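Local coordinates for glycoside hydrolase family protein (Novosphingobium sp. PP1Y, PDB 6Q2F) that hydrolyses alpha-L-rhamnosides, probably releasing terminal L-rhamnose from natural glycosides, and holds a bound sodium ion, at residues Arg56-Trp61 and Gly85-Asp90; Leu500-Ile505 and Leu578-Glu583; Met606-Thr611 and Ile623-Gly628; Ala642-Thr647 and Val676-Val681; Met646-Ala651 and Phe697-Asn702. All coordinates share one frame; numbering follows the deposited sequence.

The five contacts sample one (beta/alpha)8 barrel and show how chemistry changes with position in it. Contacts 1, 2 and 4 each join neighbouring parallel strands; contact 3 sets strand 604-610 against its own following helix, and contact 5 adds a short antiparallel strand outside the ring. In contacts 1, 3 and 4 every touching residue is buried, whereas contacts 2 and 5 also include partly exposed ones. Aromatic rings dominate contact 1, small apolar groups contact 3, and backbone and amide hydrogen bonds contact 5. Contacts 2 and 4 share the sodium ion, their centres about 14 Å apart; contacts 4 and 5 share M646 and T647 of strand 642-649.

Contact 1: Arg56-Trp61 and Gly85-Asp90; sequences RVWWHW and GLQNFD
Aromatic packing ties W58, H60 and F89 into a cluster on the side of this parallel strand pair that faces the barrel interior. F89 turns its edge to the W58 face: its CE2 comes within 3.3 Å of W58 CD2, the planes 68° apart. H60 instead forms an offset stack with F89, H60 NE2 lying 3.4 Å from F89 CD2. On the other side, L86 CD1 makes a CH-pi contact over the W59 ring, 3.5 Å from W59 CE3. These strands are the first two of a (beta/alpha)8 barrel, joined through helix 68-81, which packs on W59 and L86. Among the hydrogen bonds, W61 N donates to F89 O at 2.7 Å, almost straight. W59 O receives two donors, a weak one from F89 N and N88 ND2 at 3.0 Å. N88 CG stands anti to its own N (chi1 -180°), which carries ND2 over the W61 ring face. Indole NE1 of W58 donates to Q87 OE1 at 2.8 Å, ring and amide planes only 22° apart.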
# COMPACT_ATOMS: atom_id res chain seq x y z
N ARG A 56 -1.25 -16.18 7.40
CA ARG A 56 -0.63 -16.76 6.22
C ARG A 56 0.81 -16.29 6.14
O ARG A 56 1.24 -15.38 6.86
CB ARG A 56 -1.41 -16.34 4.97
CG ARG A 56 -2.68 -17.13 4.66
CD ARG A 56 -3.77 -17.07 5.73
NE ARG A 56 -4.96 -17.75 5.21
CZ ARG A 56 -5.87 -18.39 5.93
NH1 ARG A 56 -5.76 -18.43 7.27
NH2 ARG A 56 -6.90 -18.97 5.31
N VAL A 57 1.58 -16.91 5.24
CA VAL A 57 2.92 -16.41 4.92
C VAL A 57 3.07 -16.34 3.40
O VAL A 57 2.47 -17.10 2.64
CB VAL A 57 4.04 -17.29 5.52
CG1 VAL A 57 3.87 -17.41 7.03
CG2 VAL A 57 4.07 -18.65 4.84
N TRP A 58 3.89 -15.40 2.96
CA TRP A 58 4.40 -15.45 1.61
C TRP A 58 5.53 -16.48 1.56
O TRP A 58 6.27 -16.67 2.53
CB TRP A 58 4.89 -14.07 1.16
CG TRP A 58 3.75 -13.21 0.69
CD1 TRP A 58 2.42 -13.50 0.77
CD2 TRP A 58 3.84 -11.94 0.02
NE1 TRP A 58 1.68 -12.49 0.21
CE2 TRP A 58 2.53 -11.53 -0.26
CE3 TRP A 58 4.91 -11.13 -0.39
CZ2 TRP A 58 2.25 -10.32 -0.90
CZ3 TRP A 58 4.63 -9.94 -1.03
CH2 TRP A 58 3.31 -9.55 -1.29
N TRP A 59 5.63 -17.17 0.43
CA TRP A 59 6.47 -18.37 0.32
C TRP A 59 7.20 -18.34 -1.03
O TRP A 59 6.78 -18.97 -2.00
CB TRP A 59 5.61 -19.61 0.49
CG TRP A 59 6.31 -20.93 0.53
CD1 TRP A 59 7.34 -21.31 1.36
CD2 TRP A 59 5.94 -22.09 -0.22
NE1 TRP A 59 7.65 -22.64 1.12
CE2 TRP A 59 6.81 -23.13 0.16
CE3 TRP A 59 4.97 -22.34 -1.19
CZ2 TRP A 59 6.73 -24.40 -0.39
CZ3 TRP A 59 4.90 -23.60 -1.75
CH2 TRP A 59 5.77 -24.62 -1.35
N HIS A 60 8.28 -17.58 -1.08
CA HIS A 60 8.99 -17.35 -2.33
C HIS A 60 9.87 -18.54 -2.69
O HIS A 60 10.62 -19.04 -1.86
CB HIS A 60 9.86 -16.10 -2.23
CG HIS A 60 9.07 -14.82 -2.16
ND1 HIS A 60 8.57 -14.32 -0.98
CD2 HIS A 60 8.74 -13.93 -3.13
CE1 HIS A 60 7.94 -13.18 -1.23
NE2 HIS A 60 8.03 -12.93 -2.52
N TRP A 61 9.76 -18.99 -3.93
CA TRP A 61 10.69 -19.96 -4.50
C TRP A 61 11.82 -19.17 -5.17
O TRP A 61 11.61 -18.52 -6.18
CB TRP A 61 9.99 -20.85 -5.52
CG TRP A 61 9.07 -21.88 -4.92
CD1 TRP A 61 8.74 -22.03 -3.62
CD2 TRP A 61 8.38 -22.91 -5.64
NE1 TRP A 61 7.87 -23.08 -3.46
CE2 TRP A 61 7.64 -23.64 -4.70
CE3 TRP A 61 8.29 -23.27 -7.00
CZ2 TRP A 61 6.85 -24.74 -5.06
CZ3 TRP A 61 7.53 -24.35 -7.34
CH2 TRP A 61 6.81 -25.07 -6.37
N GLY A 85 -1.86 -20.71 6.10
CA GLY A 85 -1.81 -20.75 4.64
C GLY A 85 -0.55 -20.07 4.15
O GLY A 85 0.25 -19.54 4.92
N LEU A 86 -0.39 -20.11 2.83
CA LEU A 86 0.86 -19.67 2.23
C LEU A 86 0.58 -19.21 0.81
O LEU A 86 -0.33 -19.71 0.15
CB LEU A 86 1.91 -20.79 2.26
CG LEU A 86 1.74 -22.01 1.35
CD1 LEU A 86 2.96 -22.91 1.57
CD2 LEU A 86 0.46 -22.82 1.64
N GLN A 87 1.37 -18.25 0.36
CA GLN A 87 1.15 -17.63 -0.94
C GLN A 87 2.45 -17.73 -1.72
O GLN A 87 3.44 -17.10 -1.37
CB GLN A 87 0.67 -16.19 -0.76
CG GLN A 87 -0.48 -16.09 0.29
CD GLN A 87 -1.32 -14.81 0.20
OE1 GLN A 87 -0.84 -13.75 -0.14
NE2 GLN A 87 -2.59 -14.93 0.54
N ASN A 88 2.45 -18.58 -2.74
CA ASN A 88 3.66 -18.92 -3.47
C ASN A 88 4.02 -17.86 -4.50
O ASN A 88 3.14 -17.28 -5.14
CB ASN A 88 3.49 -20.28 -4.15
CG ASN A 88 4.72 -20.70 -4.93
OD1 ASN A 88 4.66 -20.98 -6.12
ND2 ASN A 88 5.87 -20.69 -4.26
N PHE A 89 5.32 -17.65 -4.69
CA PHE A 89 5.87 -16.86 -5.79
C PHE A 89 7.05 -17.61 -6.37
O PHE A 89 7.91 -18.09 -5.62
CB PHE A 89 6.36 -15.48 -5.34
CG PHE A 89 5.32 -14.66 -4.64
CD1 PHE A 89 4.45 -13.89 -5.37
CD2 PHE A 89 5.24 -14.66 -3.26
CE1 PHE A 89 3.49 -13.11 -4.73
CE2 PHE A 89 4.28 -13.90 -2.61
CZ PHE A 89 3.41 -13.12 -3.34
N ASP A 90 7.09 -17.71 -7.70
CA ASP A 90 8.31 -18.15 -8.37
C ASP A 90 9.09 -16.88 -8.72
O ASP A 90 8.77 -16.21 -9.69
CB ASP A 90 8.03 -18.99 -9.60
CG ASP A 90 9.29 -19.65 -10.15
OD1 ASP A 90 9.80 -20.57 -9.47
OD2 ASP A 90 9.78 -19.24 -11.22
O HOH W 1 12.15 -20.04 -8.43

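Contact 2: Leu500-Ile505 and Leu578-Glu583; sequences LLTDSI and LKVYGE. With NA (sodium ion), chain B.
Two carboxylates, those of D503 and E583, approach to 3.1 Å between D503 OD1 and E583 OE1, a closeness explained by the sodium ion that both bind. The site lies where two parallel strands of the (beta/alpha)8 barrel, 497-502 and 579-582, run out at their C-terminal ends, the end at which barrels of this kind carry their active sites. E583 OE1 is the nearest of the three ligands here, 2.4 Å from sodium; S504 OG follows at 2.6 Å, and D503 OD1 is long at 3.0 Å. E586 and E644 complete the coordination. E583 reaches the ion with an extended chain (chi2 -169°), lying alongside D503 with the carboxylate planes 70° apart.

Up to the site the backbones are zipped in regular parallel fashion: L500 N to K579 O, Y581 N to L500 O, T502 N to Y581 O, then E583 N to T502 O. That last bond fixes the base of the glutamate next to the metal. Inside the barrel L501 CD1 rests 3.9 Å from Y581 CB, while the Y581 hydroxyl bonds to E127 and R674. On the outer side T502 packs on helix 543-575. A water bridges D503 O and E583 O. The S504 amide serves both acids: its N gives a 2.8 Å hydrogen bond to D503 OD1, met from above the carboxylate plane, and a weak one to E583 OE1.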
# COMPACT_ATOMS: atom_id res chain seq x y z
N LEU A 500 -6.01 -16.34 -5.44
CA LEU A 500 -5.20 -15.54 -6.33
C LEU A 500 -4.79 -14.30 -5.57
O LEU A 500 -5.57 -13.76 -4.78
CB LEU A 500 -6.02 -15.14 -7.56
CG LEU A 500 -5.55 -15.28 -8.99
CD1 LEU A 500 -4.83 -16.60 -9.21
CD2 LEU A 500 -6.81 -15.18 -9.86
N LEU A 501 -3.57 -13.83 -5.79
CA LEU A 501 -3.11 -12.60 -5.17
C LEU A 501 -2.78 -11.61 -6.27
O LEU A 501 -1.97 -11.93 -7.16
CB LEU A 501 -1.88 -12.85 -4.29
CG LEU A 501 -1.06 -11.59 -4.00
CD1 LEU A 501 -1.86 -10.66 -3.11
CD2 LEU A 501 0.22 -11.96 -3.27
N THR A 502 -3.40 -10.43 -6.24
CA THR A 502 -2.98 -9.32 -7.09
C THR A 502 -2.10 -8.43 -6.21
O THR A 502 -2.59 -7.72 -5.33
CB THR A 502 -4.16 -8.55 -7.70
OG1 THR A 502 -4.99 -8.01 -6.67
CG2 THR A 502 -5.00 -9.44 -8.60
N ASP A 503 -0.79 -8.55 -6.42
CA ASP A 503 0.20 -7.76 -5.71
C ASP A 503 -0.01 -6.28 -6.02
O ASP A 503 -0.75 -5.91 -6.94
CB ASP A 503 1.60 -8.21 -6.15
CG ASP A 503 2.66 -7.96 -5.10
OD1 ASP A 503 2.36 -7.27 -4.09
OD2 ASP A 503 3.79 -8.45 -5.29
N SER A 504 0.65 -5.42 -5.23
CA SER A 504 0.51 -3.98 -5.45
C SER A 504 1.03 -3.62 -6.84
O SER A 504 1.98 -4.22 -7.35
CB SER A 504 1.27 -3.21 -4.37
OG SER A 504 2.60 -3.65 -4.31
N ILE A 505 0.38 -2.64 -7.49
CA ILE A 505 0.54 -2.46 -8.93
C ILE A 505 1.50 -1.32 -9.23
O ILE A 505 1.43 -0.24 -8.63
CB ILE A 505 -0.82 -2.23 -9.62
CG1 ILE A 505 -0.62 -2.27 -11.14
CG2 ILE A 505 -1.45 -0.91 -9.22
CD1 ILE A 505 -1.97 -2.49 -11.91
N LEU A 578 -11.99 -19.63 -6.99
CA LEU A 578 -10.86 -19.03 -6.31
C LEU A 578 -11.31 -17.75 -5.59
O LEU A 578 -12.22 -17.05 -6.04
CB LEU A 578 -9.75 -18.69 -7.30
CG LEU A 578 -9.11 -19.88 -8.05
CD1 LEU A 578 -8.24 -19.40 -9.22
CD2 LEU A 578 -8.25 -20.69 -7.08
N LYS A 579 -10.64 -17.45 -4.48
CA LYS A 579 -10.75 -16.14 -3.83
C LYS A 579 -9.62 -15.24 -4.29
O LYS A 579 -8.60 -15.69 -4.81
CB LYS A 579 -10.73 -16.28 -2.31
CG LYS A 579 -11.77 -17.21 -1.74
CD LYS A 579 -11.60 -17.36 -0.23
CE LYS A 579 -12.35 -18.58 0.31
NZ LYS A 579 -11.63 -19.87 0.04
N VAL A 580 -9.81 -13.94 -4.10
CA VAL A 580 -8.81 -12.93 -4.48
C VAL A 580 -8.37 -12.17 -3.23
O VAL A 580 -9.20 -11.55 -2.56
CB VAL A 580 -9.35 -11.96 -5.53
CG1 VAL A 580 -8.26 -10.96 -5.95
CG2 VAL A 580 -9.83 -12.74 -6.70
N TYR A 581 -7.07 -12.26 -2.92
CA TYR A 581 -6.38 -11.29 -2.08
C TYR A 581 -5.97 -10.11 -2.95
O TYR A 581 -5.29 -10.29 -3.96
CB TYR A 581 -5.14 -11.90 -1.44
CG TYR A 581 -5.39 -12.90 -0.35
CD1 TYR A 581 -5.70 -14.21 -0.64
CD2 TYR A 581 -5.28 -12.52 0.98
CE1 TYR A 581 -5.92 -15.11 0.37
CE2 TYR A 581 -5.47 -13.41 1.99
CZ TYR A 581 -5.79 -14.70 1.69
OH TYR A 581 -6.01 -15.57 2.72
N GLY A 582 -6.36 -8.90 -2.56
CA GLY A 582 -6.17 -7.79 -3.48
C GLY A 582 -5.51 -6.58 -2.84
O GLY A 582 -6.11 -5.88 -2.02
N GLU A 583 -4.26 -6.34 -3.22
CA GLU A 583 -3.59 -5.11 -2.84
C GLU A 583 -3.93 -4.04 -3.87
O GLU A 583 -4.57 -4.31 -4.89
CB GLU A 583 -2.07 -5.31 -2.75
CG GLU A 583 -1.63 -6.25 -1.68
CD GLU A 583 -0.10 -6.22 -1.45
OE1 GLU A 583 0.62 -5.55 -2.22
OE2 GLU A 583 0.35 -6.88 -0.50
NA NA B . 3.02 -5.10 -2.16
O HOH W 2 -3.24 -4.89 -7.03

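Contact 3: Met606-Thr611 and Ile623-Gly628; sequences MAALWT and IADMKG
M626, a selenomethionine, lays its side chain along A607, A608 and L609, joining a strand to the helix that follows it. Strand 604-610, helix 620-636 and strand 642-649 form a beta-alpha-beta unit of the (beta/alpha)8 barrel, and the strand and helix segments run roughly antiparallel, their directions 151° apart. Starting at the root, M626 CB lies 4.1 Å from A607 CB. The next atom, CG, closes to 3.6 Å on the same methyl and also faces A608 O. SE then passes L609 CB at 4.0 Å. A bend at the last torsion (chi3 -71°) keeps CE against the leucine, 3.9 Å from L609 CD1. Helix 657-670 touches the same selenomethionine through E667 and T670. The small side chain of A607 lets the helix come close, its CB touching D625 as well. D625 OD1 forms a salt bridge with R599, which also bonds to M606 O. D625 OD2 accepts a weak hydrogen bond from A608 N at 3.1 Å, its N-H...O angle only 121°.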
# COMPACT_ATOMS: atom_id res chain seq x y z
N MSE A 606 -6.28 -6.07 0.83
CA MSE A 606 -4.97 -6.31 1.35
C MSE A 606 -4.09 -5.07 1.25
O MSE A 606 -4.17 -4.30 0.29
CB MSE A 606 -4.30 -7.49 0.60
CG MSE A 606 -3.02 -7.95 1.25
SE MSE A 606 -2.50 -9.62 0.45
CE MSE A 606 -0.81 -9.95 1.40
N ALA A 607 -3.26 -4.88 2.27
CA ALA A 607 -2.34 -3.76 2.34
C ALA A 607 -0.98 -4.31 2.76
O ALA A 607 -0.72 -5.51 2.65
CB ALA A 607 -2.90 -2.70 3.31
N ALA A 608 -0.10 -3.44 3.24
CA ALA A 608 1.25 -3.82 3.62
C ALA A 608 1.70 -2.98 4.82
O ALA A 608 1.20 -1.87 5.05
CB ALA A 608 2.26 -3.64 2.45
N LEU A 609 2.65 -3.52 5.58
CA LEU A 609 3.34 -2.74 6.61
C LEU A 609 4.77 -3.22 6.73
O LEU A 609 5.01 -4.41 6.93
CB LEU A 609 2.67 -2.82 7.99
CG LEU A 609 3.57 -2.05 8.98
CD1 LEU A 609 3.46 -0.51 8.82
CD2 LEU A 609 3.37 -2.46 10.45
N TRP A 610 5.71 -2.28 6.64
CA TRP A 610 7.13 -2.57 6.81
C TRP A 610 7.55 -2.35 8.26
O TRP A 610 6.96 -1.54 8.98
CB TRP A 610 7.98 -1.68 5.90
CG TRP A 610 7.96 -2.06 4.44
CD1 TRP A 610 6.89 -2.53 3.73
CD2 TRP A 610 9.05 -2.00 3.53
NE1 TRP A 610 7.26 -2.77 2.44
CE2 TRP A 610 8.59 -2.46 2.29
CE3 TRP A 610 10.39 -1.61 3.65
CZ2 TRP A 610 9.40 -2.52 1.17
CZ3 TRP A 610 11.20 -1.69 2.54
CH2 TRP A 610 10.70 -2.14 1.31
N THR A 611 8.57 -3.09 8.70
CA THR A 611 9.17 -2.79 9.98
C THR A 611 9.78 -1.39 9.94
O THR A 611 10.13 -0.86 8.88
CB THR A 611 10.22 -3.82 10.33
OG1 THR A 611 11.34 -3.67 9.46
CG2 THR A 611 9.63 -5.23 10.20
N ILE A 623 0.23 3.24 6.45
CA ILE A 623 -0.91 3.45 7.33
C ILE A 623 -2.17 3.71 6.50
O ILE A 623 -3.20 3.07 6.68
CB ILE A 623 -0.63 4.62 8.31
CG1 ILE A 623 0.65 4.37 9.14
CG2 ILE A 623 -1.86 4.90 9.16
CD1 ILE A 623 0.67 3.09 9.95
N ALA A 624 -2.07 4.66 5.56
CA ALA A 624 -3.19 4.93 4.65
C ALA A 624 -3.56 3.68 3.86
O ALA A 624 -4.75 3.39 3.68
CB ALA A 624 -2.82 6.07 3.70
N ASP A 625 -2.56 2.92 3.40
CA ASP A 625 -2.82 1.70 2.63
C ASP A 625 -3.68 0.73 3.43
O ASP A 625 -4.68 0.19 2.92
CB ASP A 625 -1.48 1.06 2.24
CG ASP A 625 -1.65 -0.14 1.31
OD1 ASP A 625 -2.61 -0.16 0.52
OD2 ASP A 625 -0.81 -1.07 1.41
N MSE A 626 -3.33 0.51 4.70
CA MSE A 626 -4.06 -0.40 5.56
C MSE A 626 -5.43 0.14 5.94
O MSE A 626 -6.40 -0.61 6.06
CB MSE A 626 -3.26 -0.70 6.84
CG MSE A 626 -2.08 -1.65 6.68
SE MSE A 626 -1.22 -1.92 8.46
CE MSE A 626 -0.40 -0.18 8.71
N LYS A 627 -5.50 1.44 6.20
CA LYS A 627 -6.77 2.03 6.60
C LYS A 627 -7.75 1.98 5.43
O LYS A 627 -8.93 1.68 5.60
CB LYS A 627 -6.57 3.46 7.10
CG LYS A 627 -7.78 4.04 7.85
CD LYS A 627 -8.11 3.27 9.12
CE LYS A 627 -9.29 3.92 9.89
NZ LYS A 627 -9.65 3.10 11.09
N GLY A 628 -7.25 2.22 4.22
CA GLY A 628 -8.08 2.05 3.04
C GLY A 628 -8.56 0.63 2.89
O GLY A 628 -9.74 0.38 2.63

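Contact 4: Ala642-Thr647 and Val676-Val681; sequences AAESMT and VIHTSV. With NA (sodium ion), chain B.
Three backbone hydrogen bonds join A643 and S645 to V676 and H678. V676 N donates to A643 O at 2.7 Å, S645 N to V676 O at 2.8 Å, and H678 N to S645 O at 3.0 Å, this last the straightest. The S645 hydroxyl is hydrogen-bonded to E667 of helix 657-670 and lies close to A643 O. H678 has its ND1 satisfied by G698 O. T647 packs over one face of the H678 ring: its OG1 stands 3.2 Å from H678 CG, and its CG2 makes a CH-pi contact 4.0 Å from the ring centroid. H678 CG is anti to its N (chi1 -176°), which sends the ring alongside E644; the ring and carboxylate planes are 20° apart, E644 OE2 reaching 3.8 Å from H678 CD2. E644 OE1 is taken by sodium at 2.6 Å, at the end of an extended chain. D503, S504, E583 and E586 are the other ligands.

Apolar contacts flank the bonds, with A642 CB near V676 CG2 inside the barrel and M646 CE against I677 CG1 on the helix side. Helix 657-670 connects the two strands, making this a beta-alpha-beta unit in which E644 brings a sodium ligand to the C-terminal side of the (beta/alpha)8 barrel.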
# COMPACT_ATOMS: atom_id res chain seq x y z
N ALA A 642 -6.33 -8.26 4.89
CA ALA A 642 -5.01 -8.85 4.91
C ALA A 642 -3.95 -7.76 4.82
O ALA A 642 -4.20 -6.64 4.35
CB ALA A 642 -4.82 -9.84 3.76
N ALA A 643 -2.76 -8.09 5.29
CA ALA A 643 -1.62 -7.22 5.06
C ALA A 643 -0.36 -8.04 4.86
O ALA A 643 -0.09 -8.99 5.60
CB ALA A 643 -1.44 -6.23 6.21
N GLU A 644 0.39 -7.66 3.84
CA GLU A 644 1.78 -8.04 3.65
C GLU A 644 2.59 -7.49 4.82
O GLU A 644 2.86 -6.29 4.89
CB GLU A 644 2.23 -7.51 2.28
CG GLU A 644 3.68 -7.64 1.95
CD GLU A 644 3.98 -6.90 0.66
OE1 GLU A 644 3.02 -6.65 -0.10
OE2 GLU A 644 5.15 -6.52 0.45
N SER A 645 2.96 -8.35 5.76
CA SER A 645 3.30 -7.94 7.12
C SER A 645 4.79 -8.07 7.39
O SER A 645 5.36 -9.15 7.27
CB SER A 645 2.51 -8.75 8.16
OG SER A 645 1.12 -8.62 8.00
N MSE A 646 5.40 -6.95 7.78
CA MSE A 646 6.69 -6.93 8.46
C MSE A 646 7.85 -7.12 7.53
O MSE A 646 8.89 -7.69 7.91
CB MSE A 646 6.74 -7.98 9.58
CG MSE A 646 5.79 -7.61 10.68
SE MSE A 646 5.80 -8.80 12.21
CE MSE A 646 4.88 -10.10 11.41
N THR A 647 7.67 -6.63 6.32
CA THR A 647 8.80 -6.53 5.41
C THR A 647 9.90 -5.74 6.08
O THR A 647 9.65 -4.73 6.75
CB THR A 647 8.38 -5.87 4.10
OG1 THR A 647 7.30 -6.61 3.53
CG2 THR A 647 9.57 -5.86 3.15
N VAL A 676 -0.33 -11.53 6.59
CA VAL A 676 0.35 -12.41 5.66
C VAL A 676 1.83 -12.06 5.79
O VAL A 676 2.27 -11.00 5.30
CB VAL A 676 -0.16 -12.25 4.22
CG1 VAL A 676 0.48 -13.32 3.30
CG2 VAL A 676 -1.70 -12.37 4.19
N ILE A 677 2.56 -12.87 6.51
CA ILE A 677 3.93 -12.54 6.80
C ILE A 677 4.88 -12.59 5.64
O ILE A 677 4.99 -13.56 4.99
CB ILE A 677 4.47 -13.38 7.96
CG1 ILE A 677 3.59 -13.20 9.17
CG2 ILE A 677 5.89 -13.00 8.28
CD1 ILE A 677 3.55 -14.38 10.09
N HIS A 678 5.56 -11.50 5.45
CA HIS A 678 6.57 -11.37 4.46
C HIS A 678 7.91 -11.60 5.14
O HIS A 678 8.31 -10.73 5.85
CB HIS A 678 6.55 -9.95 3.95
CG HIS A 678 7.50 -9.68 2.85
ND1 HIS A 678 8.85 -9.61 3.03
CD2 HIS A 678 7.29 -9.46 1.54
CE1 HIS A 678 9.44 -9.38 1.88
NE2 HIS A 678 8.51 -9.28 0.96
N THR A 679 8.61 -12.71 4.94
CA THR A 679 8.23 -13.87 4.16
C THR A 679 8.81 -15.14 4.76
O THR A 679 9.55 -15.13 5.68
CB THR A 679 8.85 -13.96 2.76
OG1 THR A 679 9.96 -13.10 2.62
CG2 THR A 679 7.92 -13.81 1.76
N SER A 680 8.42 -16.23 4.16
CA SER A 680 8.84 -17.52 4.48
C SER A 680 9.39 -18.09 3.19
O SER A 680 8.72 -18.79 2.49
CB SER A 680 7.69 -18.33 4.99
OG SER A 680 8.11 -19.50 5.57
N VAL A 681 10.63 -17.77 2.88
CA VAL A 681 11.29 -18.30 1.70
C VAL A 681 11.33 -19.83 1.78
O VAL A 681 11.54 -20.41 2.85
CB VAL A 681 12.69 -17.68 1.59
CG1 VAL A 681 13.62 -18.55 0.78
CG2 VAL A 681 12.60 -16.29 0.96
NA NA B . 3.02 -5.10 -2.16

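Contact 5: Met646-Ala651 and Phe697-Asn702; sequences MTASMA and FGQYFN
An antiparallel strand pair, A648 opposite G698, lies at the C-terminal end of barrel strand 642-649. The two residues form a hydrogen-bonded pair: G698 N donates to A648 O at 2.8 Å, and A648 N returns a 3.2 Å bond to G698 O. The second bond comes in steeply, the donor standing 72° out of the carbonyl plane. Next along, S649 and F697 form a non-hydrogen-bonded pair, and the F697 ring turns its edge to A648 O, which lies 3.4 Å from F697 CD1.

The short strand 697-698 is an addition to the (beta/alpha)8 barrel, lying outside its ring of eight parallel strands, and a cis peptide between G698 and Q699 breaks it off. Past the cis bond, the Q699 side chain folds back, bent at chi2 (-63°), to meet the barrel strand. Its NE2 donates to M646 O at 3.0 Å, lying in the carbonyl plane, with the acceptor in turn in the amide plane. CG of Q699 packs 3.8 Å from M646 CB.

Y700 lays its ring over the CA of G698, where no side chain intervenes, and stacks on W653. A water accepts from A651 N at 2.8 Å and lies 2.7 Å from the Y700 OH, with a weak bond to A648 O besides. Y700 CE1 also approaches A651 O to 3.4 Å.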
# COMPACT_ATOMS: atom_id res chain seq x y z
N MSE A 646 5.40 -6.95 7.78
CA MSE A 646 6.69 -6.93 8.46
C MSE A 646 7.85 -7.12 7.53
O MSE A 646 8.89 -7.69 7.91
CB MSE A 646 6.74 -7.98 9.58
CG MSE A 646 5.79 -7.61 10.68
SE MSE A 646 5.80 -8.80 12.21
CE MSE A 646 4.88 -10.10 11.41
N THR A 647 7.67 -6.63 6.32
CA THR A 647 8.80 -6.53 5.41
C THR A 647 9.90 -5.74 6.08
O THR A 647 9.65 -4.73 6.75
CB THR A 647 8.38 -5.87 4.10
OG1 THR A 647 7.30 -6.61 3.53
CG2 THR A 647 9.57 -5.86 3.15
N ALA A 648 11.13 -6.21 5.92
CA ALA A 648 12.30 -5.59 6.53
C ALA A 648 13.41 -5.50 5.49
O ALA A 648 13.57 -6.38 4.65
CB ALA A 648 12.78 -6.39 7.74
N SER A 649 14.17 -4.42 5.58
CA SER A 649 15.25 -4.15 4.64
C SER A 649 16.58 -4.06 5.38
O SER A 649 16.70 -3.31 6.35
CB SER A 649 14.95 -2.86 3.87
OG SER A 649 16.04 -2.51 3.06
N MSE A 650 17.56 -4.84 4.92
CA MSE A 650 18.93 -4.78 5.41
C MSE A 650 19.02 -4.97 6.93
O MSE A 650 19.69 -4.21 7.63
CB MSE A 650 19.58 -3.46 4.98
CG MSE A 650 19.77 -3.37 3.48
SE MSE A 650 20.66 -1.75 2.90
CE MSE A 650 19.24 -0.43 3.06
N ALA A 651 18.34 -6.00 7.41
CA ALA A 651 18.37 -6.38 8.83
C ALA A 651 18.41 -7.90 8.91
O ALA A 651 17.46 -8.55 9.35
CB ALA A 651 17.17 -5.80 9.58
N PHE A 697 15.83 -8.71 1.89
CA PHE A 697 14.66 -8.52 2.71
C PHE A 697 14.31 -9.59 3.68
O PHE A 697 14.52 -10.74 3.43
CB PHE A 697 13.43 -8.31 1.83
CG PHE A 697 13.54 -7.20 0.87
CD1 PHE A 697 13.31 -5.93 1.26
CD2 PHE A 697 13.84 -7.43 -0.43
CE1 PHE A 697 13.41 -4.90 0.38
CE2 PHE A 697 13.92 -6.42 -1.32
CZ PHE A 697 13.71 -5.14 -0.92
N GLY A 698 13.74 -9.17 4.78
CA GLY A 698 13.23 -10.07 5.78
C GLY A 698 11.73 -9.89 5.65
O GLY A 698 11.34 -9.19 4.78
N GLN A 699 10.89 -10.49 6.47
CA GLN A 699 11.25 -11.39 7.53
C GLN A 699 11.86 -12.65 6.99
O GLN A 699 11.72 -12.96 5.86
CB GLN A 699 10.03 -11.78 8.36
CG GLN A 699 9.43 -10.67 9.14
CD GLN A 699 10.36 -10.11 10.17
OE1 GLN A 699 10.82 -10.82 11.00
NE2 GLN A 699 10.63 -8.86 10.09
N TYR A 700 12.51 -13.37 7.87
CA TYR A 700 13.23 -14.59 7.54
C TYR A 700 12.52 -15.80 8.15
O TYR A 700 13.15 -16.72 8.68
CB TYR A 700 14.68 -14.50 8.01
CG TYR A 700 15.40 -13.29 7.45
CD1 TYR A 700 15.32 -12.05 8.07
CD2 TYR A 700 16.13 -13.37 6.27
CE1 TYR A 700 15.95 -10.94 7.55
CE2 TYR A 700 16.75 -12.27 5.73
CZ TYR A 700 16.66 -11.05 6.38
OH TYR A 700 17.29 -9.96 5.85
N PHE A 701 11.19 -15.81 8.06
CA PHE A 701 10.34 -16.64 8.92
C PHE A 701 10.06 -17.98 8.24
O PHE A 701 8.99 -18.22 7.70
CB PHE A 701 9.05 -15.87 9.22
CG PHE A 701 8.16 -16.55 10.20
CD1 PHE A 701 8.63 -16.90 11.45
CD2 PHE A 701 6.83 -16.78 9.89
CE1 PHE A 701 7.79 -17.50 12.38
CE2 PHE A 701 5.99 -17.38 10.81
CZ PHE A 701 6.46 -17.74 12.05
N ASN A 702 11.06 -18.87 8.27
CA ASN A 702 10.91 -20.22 7.73
C ASN A 702 11.54 -21.21 8.70
O ASN A 702 11.98 -20.85 9.80
CB ASN A 702 11.48 -20.35 6.31
CG ASN A 702 13.00 -20.11 6.24
OD1 ASN A 702 13.73 -20.28 7.22
ND2 ASN A 702 13.46 -19.71 5.06
O HOH W 3 16.28 -7.51 6.32